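Local coordinates for polycomb protein Sfmbt (Drosophila melanogaster, PDB 5J8Y) that pairs through its SAM domain with the SAM domain of Scm, and so probably links the DNA-targeting complex PhoRC to PRC1 at Polycomb response elements, at residues V14-F17 / L18-N21; G37-L40 / L41-K45; D64-A67 / Q68-K72. All coordinates share one frame; numbering follows the deposited sequence.

Contact 1: residues V14-F17 / L18-N21; sequences VSQF and LRVN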
loop_
_atom_site.group_PDB
_atom_site.type_symbol
_atom_site.label_atom_id
_atom_site.label_comp_id
_atom_site.label_asym_id
_atom_site.label_seq_id
_atom_site.Cartn_x
_atom_site.Cartn_y
_atom_site.Cartn_z
ATOM N N VAL C 14 -19.510 4.262 1.500
ATOM C CA VAL C 14 -18.061 4.069 1.521
ATOM C C VAL C 14 -17.673 2.926 2.477
ATOM O O VAL C 14 -16.790 2.145 2.207
ATOM C CB VAL C 14 -17.343 5.394 1.874
ATOM C CG1 VAL C 14 -15.856 5.199 2.014
ATOM C CG2 VAL C 14 -17.626 6.466 0.822
ATOM N N SER C 15 -18.374 2.819 3.588
ATOM C CA SER C 15 -18.078 1.782 4.572
ATOM C C SER C 15 -18.314 0.391 3.993
ATOM O O SER C 15 -17.490 -0.508 4.167
ATOM C CB SER C 15 -18.928 1.975 5.829
ATOM O OG SER C 15 -18.441 3.054 6.609
ATOM N N GLN C 16 -19.394 0.238 3.294
ATOM C CA GLN C 16 -19.729 -1.018 2.734
ATOM C C GLN C 16 -18.783 -1.350 1.629
ATOM O O GLN C 16 -18.465 -2.488 1.423
ATOM C CB GLN C 16 -21.152 -1.016 2.237
ATOM C CG GLN C 16 -22.230 -0.877 3.307
ATOM C CD GLN C 16 -22.066 -1.854 4.466
ATOM O OE1 GLN C 16 -21.765 -1.471 5.528
ATOM N NE2 GLN C 16 -22.302 -3.084 4.237
ATOM N N PHE C 17 -18.346 -0.355 0.911
ATOM C CA PHE C 17 -17.422 -0.603 -0.195
ATOM C C PHE C 17 -16.140 -1.162 0.394
ATOM O O PHE C 17 -15.618 -2.130 -0.043
ATOM C CB PHE C 17 -17.181 0.665 -0.940
ATOM C CG PHE C 17 -16.070 0.598 -1.889
ATOM C CD1 PHE C 17 -16.179 -0.127 -3.039
ATOM C CD2 PHE C 17 -14.915 1.273 -1.629
ATOM C CE1 PHE C 17 -15.149 -0.162 -3.919
ATOM C CE2 PHE C 17 -13.873 1.223 -2.507
ATOM C CZ PHE C 17 -14.001 0.502 -3.650
ATOM N N LEU C 18 -15.658 -0.497 1.403
ATOM C CA LEU C 18 -14.480 -0.944 2.127
ATOM C C LEU C 18 -14.692 -2.341 2.711
ATOM O O LEU C 18 -13.753 -3.129 2.802
ATOM C CB LEU C 18 -14.138 0.048 3.242
ATOM C CG LEU C 18 -13.562 1.394 2.801
ATOM C CD1 LEU C 18 -13.786 2.453 3.865
ATOM C CD2 LEU C 18 -12.078 1.261 2.496
ATOM N N ARG C 19 -15.907 -2.650 3.132
ATOM C CA ARG C 19 -16.193 -3.947 3.727
ATOM C C ARG C 19 -16.041 -5.109 2.767
ATOM O O ARG C 19 -15.386 -6.084 3.064
ATOM C CB ARG C 19 -17.600 -3.979 4.317
ATOM C CG ARG C 19 -17.724 -4.981 5.423
ATOM C CD ARG C 19 -19.020 -4.863 6.210
ATOM N NE ARG C 19 -18.939 -3.926 7.317
ATOM C CZ ARG C 19 -18.599 -4.236 8.565
ATOM N NH1 ARG C 19 -18.262 -5.459 8.917
ATOM N NH2 ARG C 19 -18.603 -3.287 9.473
ATOM N N VAL C 20 -16.674 -5.010 1.616
ATOM C CA VAL C 20 -16.732 -6.141 0.698
ATOM C C VAL C 20 -15.407 -6.334 -0.037
ATOM O O VAL C 20 -15.208 -7.347 -0.707
ATOM C CB VAL C 20 -17.871 -5.974 -0.335
ATOM C CG1 VAL C 20 -19.199 -5.709 0.374
ATOM C CG2 VAL C 20 -17.556 -4.856 -1.327
ATOM N N ASN C 21 -14.510 -5.359 0.088
ATOM C CA ASN C 21 -13.187 -5.444 -0.527
ATOM C C ASN C 21 -12.108 -5.730 0.513
ATOM O O ASN C 21 -10.941 -5.386 0.327
ATOM C CB ASN C 21 -12.867 -4.155 -1.287
ATOM C CG ASN C 21 -13.710 -3.995 -2.535
ATOM O OD1 ASN C 21 -13.569 -4.758 -3.491
ATOM N ND2 ASN C 21 -14.588 -3.000 -2.536
#

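Contact 2: residues G37-L40 / L41-K45; sequences GKRL and LQLTK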
loop_
_atom_site.group_PDB
_atom_site.type_symbol
_atom_site.label_atom_id
_atom_site.label_comp_id
_atom_site.label_asym_id
_atom_site.label_seq_id
_atom_site.Cartn_x
_atom_site.Cartn_y
_atom_site.Cartn_z
ATOM N N GLY C 37 -18.714 9.246 -0.878
ATOM C CA GLY C 37 -18.296 9.022 -2.245
ATOM C C GLY C 37 -17.476 10.160 -2.832
ATOM O O GLY C 37 -16.366 9.957 -3.278
ATOM N N LYS C 38 -18.030 11.362 -2.805
ATOM C CA LYS C 38 -17.400 12.519 -3.399
ATOM C C LYS C 38 -15.992 12.726 -2.888
ATOM O O LYS C 38 -15.061 12.867 -3.624
ATOM C CB LYS C 38 -18.231 13.768 -3.084
ATOM C CG LYS C 38 -17.605 15.102 -3.331
ATOM C CD LYS C 38 -18.685 16.133 -3.612
ATOM C CE LYS C 38 -18.060 17.432 -4.051
ATOM N NZ LYS C 38 -17.753 17.546 -5.483
ATOM N N ARG C 39 -15.831 12.727 -1.580
ATOM C CA ARG C 39 -14.534 12.892 -0.993
ATOM C C ARG C 39 -13.654 11.694 -1.291
ATOM O O ARG C 39 -12.467 11.833 -1.474
ATOM C CB ARG C 39 -14.622 13.163 0.477
ATOM C CG ARG C 39 -13.294 13.318 1.161
ATOM C CD ARG C 39 -12.407 14.471 0.728
ATOM N NE ARG C 39 -11.257 14.485 1.604
ATOM C CZ ARG C 39 -10.107 15.077 1.393
ATOM N NH1 ARG C 39 -9.872 15.802 0.326
ATOM N NH2 ARG C 39 -9.166 14.918 2.283
ATOM N N LEU C 40 -14.232 10.533 -1.358
ATOM C CA LEU C 40 -13.489 9.346 -1.670
ATOM C C LEU C 40 -12.661 9.522 -2.937
ATOM O O LEU C 40 -11.462 9.450 -2.929
ATOM C CB LEU C 40 -14.407 8.175 -1.906
ATOM C CG LEU C 40 -13.733 6.809 -2.036
ATOM C CD1 LEU C 40 -12.969 6.360 -0.815
ATOM C CD2 LEU C 40 -14.694 5.740 -2.472
ATOM N N LEU C 41 -13.376 9.776 -4.007
ATOM C CA LEU C 41 -12.807 9.952 -5.321
ATOM C C LEU C 41 -11.878 11.130 -5.453
ATOM O O LEU C 41 -11.270 11.283 -6.457
ATOM C CB LEU C 41 -13.888 10.039 -6.355
ATOM C CG LEU C 41 -15.009 9.047 -6.374
ATOM C CD1 LEU C 41 -15.934 9.410 -7.462
ATOM C CD2 LEU C 41 -14.581 7.625 -6.587
ATOM N N GLN C 42 -11.785 11.961 -4.441
ATOM C CA GLN C 42 -10.931 13.114 -4.444
ATOM C C GLN C 42 -9.645 12.810 -3.776
ATOM O O GLN C 42 -8.672 13.452 -4.004
ATOM C CB GLN C 42 -11.594 14.289 -3.709
ATOM C CG GLN C 42 -12.627 15.061 -4.525
ATOM C CD GLN C 42 -13.320 16.168 -3.731
ATOM O OE1 GLN C 42 -13.850 15.951 -2.657
ATOM N NE2 GLN C 42 -13.325 17.357 -4.284
ATOM N N LEU C 43 -9.660 11.835 -2.903
ATOM C CA LEU C 43 -8.503 11.472 -2.135
ATOM C C LEU C 43 -7.187 11.222 -2.894
ATOM O O LEU C 43 -7.187 10.507 -3.824
ATOM C CB LEU C 43 -8.819 10.224 -1.284
ATOM C CG LEU C 43 -9.718 10.398 -0.076
ATOM C CD1 LEU C 43 -9.982 9.178 0.737
ATOM C CD2 LEU C 43 -9.160 11.489 0.794
ATOM N N THR C 44 -6.098 11.841 -2.460
ATOM C CA THR C 44 -4.759 11.508 -2.929
ATOM C C THR C 44 -4.126 10.567 -1.913
ATOM O O THR C 44 -4.711 10.300 -0.861
ATOM C CB THR C 44 -3.868 12.754 -3.094
ATOM O OG1 THR C 44 -3.575 13.309 -1.806
ATOM C CG2 THR C 44 -4.552 13.804 -3.955
ATOM N N LYS C 45 -2.934 10.069 -2.217
ATOM C CA LYS C 45 -2.209 9.240 -1.265
ATOM C C LYS C 45 -1.810 10.072 -0.051
ATOM O O LYS C 45 -1.902 9.606 1.084
ATOM C CB LYS C 45 -0.977 8.616 -1.914
ATOM C CG LYS C 45 -1.295 7.609 -3.004
ATOM C CD LYS C 45 -0.025 7.148 -3.700
ATOM C CE LYS C 45 -0.281 6.757 -5.146
ATOM N NZ LYS C 45 -0.940 5.427 -5.270
#

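Contact 3: residues D64-A67 / Q68-K72; sequences DLIA and QLKCK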
loop_
_atom_site.group_PDB
_atom_site.type_symbol
_atom_site.label_atom_id
_atom_site.label_comp_id
_atom_site.label_asym_id
_atom_site.label_seq_id
_atom_site.Cartn_x
_atom_site.Cartn_y
_atom_site.Cartn_z
ATOM N N ASP C 64 -5.080 1.879 -4.445
ATOM C CA ASP C 64 -5.273 0.955 -5.558
ATOM C C ASP C 64 -6.745 0.603 -5.732
ATOM O O ASP C 64 -7.261 0.563 -6.849
ATOM C CB ASP C 64 -4.463 -0.322 -5.339
ATOM C CG ASP C 64 -4.557 -1.277 -6.509
ATOM O OD1 ASP C 64 -4.317 -0.839 -7.655
ATOM O OD2 ASP C 64 -4.879 -2.463 -6.285
ATOM N N LEU C 65 -7.410 0.336 -4.615
ATOM C CA LEU C 65 -8.821 -0.024 -4.624
ATOM C C LEU C 65 -9.678 1.098 -5.210
ATOM O O LEU C 65 -10.573 0.846 -6.018
ATOM C CB LEU C 65 -9.277 -0.366 -3.205
ATOM C CG LEU C 65 -10.761 -0.659 -2.998
ATOM C CD1 LEU C 65 -11.212 -1.847 -3.835
ATOM C CD2 LEU C 65 -11.033 -0.901 -1.521
ATOM N N ILE C 66 -9.396 2.330 -4.840
ATOM C CA ILE C 66 -10.128 3.486 -5.339
ATOM C C ILE C 66 -9.884 3.646 -6.873
ATOM O O ILE C 66 -10.775 3.852 -7.636
ATOM C CB ILE C 66 -9.746 4.778 -4.600
ATOM C CG1 ILE C 66 -10.143 4.754 -3.149
ATOM C CG2 ILE C 66 -10.420 5.966 -5.201
ATOM C CD1 ILE C 66 -9.570 5.874 -2.344
ATOM N N ALA C 67 -8.615 3.517 -7.260
ATOM C CA ALA C 67 -8.222 3.584 -8.647
ATOM C C ALA C 67 -9.001 2.548 -9.434
ATOM O O ALA C 67 -9.477 2.830 -10.482
ATOM C CB ALA C 67 -6.723 3.380 -8.817
ATOM N N GLN C 68 -9.123 1.348 -8.894
ATOM C CA GLN C 68 -9.853 0.284 -9.554
ATOM C C GLN C 68 -11.335 0.632 -9.611
ATOM O O GLN C 68 -12.027 0.316 -10.557
ATOM C CB GLN C 68 -9.654 -1.044 -8.841
ATOM C CG GLN C 68 -10.147 -2.267 -9.605
ATOM C CD GLN C 68 -9.245 -2.680 -10.753
ATOM O OE1 GLN C 68 -8.194 -2.094 -10.981
ATOM N NE2 GLN C 68 -9.662 -3.705 -11.481
ATOM N N LEU C 69 -11.795 1.323 -8.592
ATOM C CA LEU C 69 -13.153 1.709 -8.525
ATOM C C LEU C 69 -13.427 2.619 -9.687
ATOM O O LEU C 69 -14.334 2.444 -10.400
ATOM C CB LEU C 69 -13.461 2.441 -7.251
ATOM C CG LEU C 69 -14.888 2.984 -7.164
ATOM C CD1 LEU C 69 -15.956 1.921 -7.275
ATOM C CD2 LEU C 69 -15.034 3.817 -5.925
ATOM N N LYS C 70 -12.575 3.599 -9.840
ATOM C CA LYS C 70 -12.672 4.582 -10.881
ATOM C C LYS C 70 -12.629 4.025 -12.284
ATOM O O LYS C 70 -13.030 4.686 -13.172
ATOM C CB LYS C 70 -11.619 5.636 -10.693
ATOM C CG LYS C 70 -11.842 6.588 -9.564
ATOM C CD LYS C 70 -10.587 7.341 -9.242
ATOM C CE LYS C 70 -10.792 8.399 -8.208
ATOM N NZ LYS C 70 -9.612 9.235 -7.933
ATOM N N CYS C 71 -12.064 2.853 -12.446
ATOM C CA CYS C 71 -12.030 2.191 -13.726
ATOM C C CYS C 71 -13.372 1.830 -14.319
ATOM O O CYS C 71 -13.719 2.384 -15.337
ATOM C CB CYS C 71 -11.209 0.937 -13.664
ATOM S SG CYS C 71 -9.510 1.270 -13.746
ATOM N N LYS C 72 -14.112 0.910 -13.713
ATOM C CA LYS C 72 -15.413 0.581 -14.253
ATOM C C LYS C 72 -16.383 1.578 -13.687
ATOM O O LYS C 72 -16.749 1.484 -12.565
ATOM C CB LYS C 72 -15.823 -0.850 -13.904
#

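Contact 1: residues V14-F17 / L18-N21
The carbonyl oxygen of F17 is gripped by the side chain of N21, whose ND2 donates to F17 O at 2.8 Å. The donor is tilted 35° from the carbonyl plane, and a weak, longer bond from the backbone N of N21 reaches the same oxygen, so one acceptor takes both the side-chain amide and the backbone N-H of a single residue. CG of N21 stands anti to its own carbonyl carbon (chi1 -70°), which turns the amide back along the helix.

Upstream the ladder is regular: L18 N to V14 O is 3.0 Å and nearly straight, and R19 to S15 and V20 to Q16 repeat the i to i+4 pattern. The same ND2 of N21 lies over one face of the F17 ring, toward its rim, 3.2 Å from F17 CE1. Ring and amide planes are 65° apart, so the amide comes down on the ring at a steep angle instead of stacking flat.

Farther out, V14 and L18 run side by side, V14 CG1 meeting L18 CD1 at 3.9 Å. Both are buried in the first helix of the SAM domain and turn toward helix 27-32, where they rest on F30. L18 also reaches I62, and F17 packs against L65 and L69 of helix 56-71.

Contact 2: residues G37-L40 / L41-K45
L41 N donates to G37 O at 3.1 Å, nearly along the C=O axis, the straight i to i+4 bond of this short helix. The segment is the short central helix of the SAM domain, and a type I beta turn from L40 to L43 takes the chain out of it toward helix 45-51. Next comes K38, whose carbonyl oxygen lies 3.4 Å from CG of Q42; the Q42 side chain, extended beyond CG, folds back alongside the helix, its OE1 near CG of K38.

R39 follows with two roles. Its carbonyl oxygen accepts Q42 N at 3.0 Å, the donor standing above the carbonyl plane, and takes a weak bond from L43 N as well. Its side chain leaves with CG anti to the backbone N (chi1 179°) and bends at chi2 (63°); the R39 and L43 side chains cross at about a right angle, and a methyl of L43 lies over one face of the guanidinium, toward its rim. R39 also touches D47 of helix 45-51.

L40, buried, faces the other way, onto I66 and L69 of helix 56-71 and onto W9. Its carbonyl oxygen accepts L43 N at 3.0 Å and closes the turn, while L43 itself reaches I48. Beyond the turn, T44 occupies the N-cap of helix 45-51, and K45 packs on M49 of the Scm chain. The methyl over the arginine is L43 CD2, 3.7 Å from both NE and NH2 of R39.

Contact 3: residues D64-A67 / Q68-K72
K70 runs beside I66, one turn earlier on helix 56-71. Its CB sits 3.5 Å from A67 O and only slightly farther from I66 O. CG, placed anti to the carbonyl carbon of K70 (chi1 -73°), comes 3.5 Å from I66 O, and CD passes the same oxygen at 3.8 Å. From there the chain runs extended, and CE meets the methyl I66 CG2 at 3.9 Å, the two side chains lying side by side and pointing the same way. At the tip, NZ is hydrogen-bonded to L41 O, on the turn that leaves helix 37-40. The aliphatic part of the lysine thus lies against the isoleucine while its charged end serves a backbone carbonyl of another part of the fold.

Helix 56-71 is the long C-terminal helix of the SAM domain, and these residues form its last turns. I66 O takes K70 N at 2.9 Å in a nearly straight bond (164°), with Q68 to D64 and L69 to L65 alongside it; C71 N reaches A67 O only weakly, and SG of C71 lies 3.6 Å from that same A67 O. L69 packs on P6, W9 and L41, and L65 on N21, just past helix 11-20. D64 packs on L44 of the Scm chain.

In the fold
The three contacts follow one another along the chain without nesting or crossing, each local to its own stretch of backbone. Contact 1 closes within helix 11-20 and its end; contact 2 closes the turn between helices 37-40 and 45-51; contact 3 lies wholly within helix 56-71. In space they come together: V14 meets G37 and L40, so contacts 1 and 2, about 14 Å apart between centres, touch although they lie on opposite sides of the chain's centre. Helix 56-71 packs against both, through L65 and L69 on contact 1 and through I66, L69 and K70 on contact 2, joining the first helix and the short central helix to the C-terminal one.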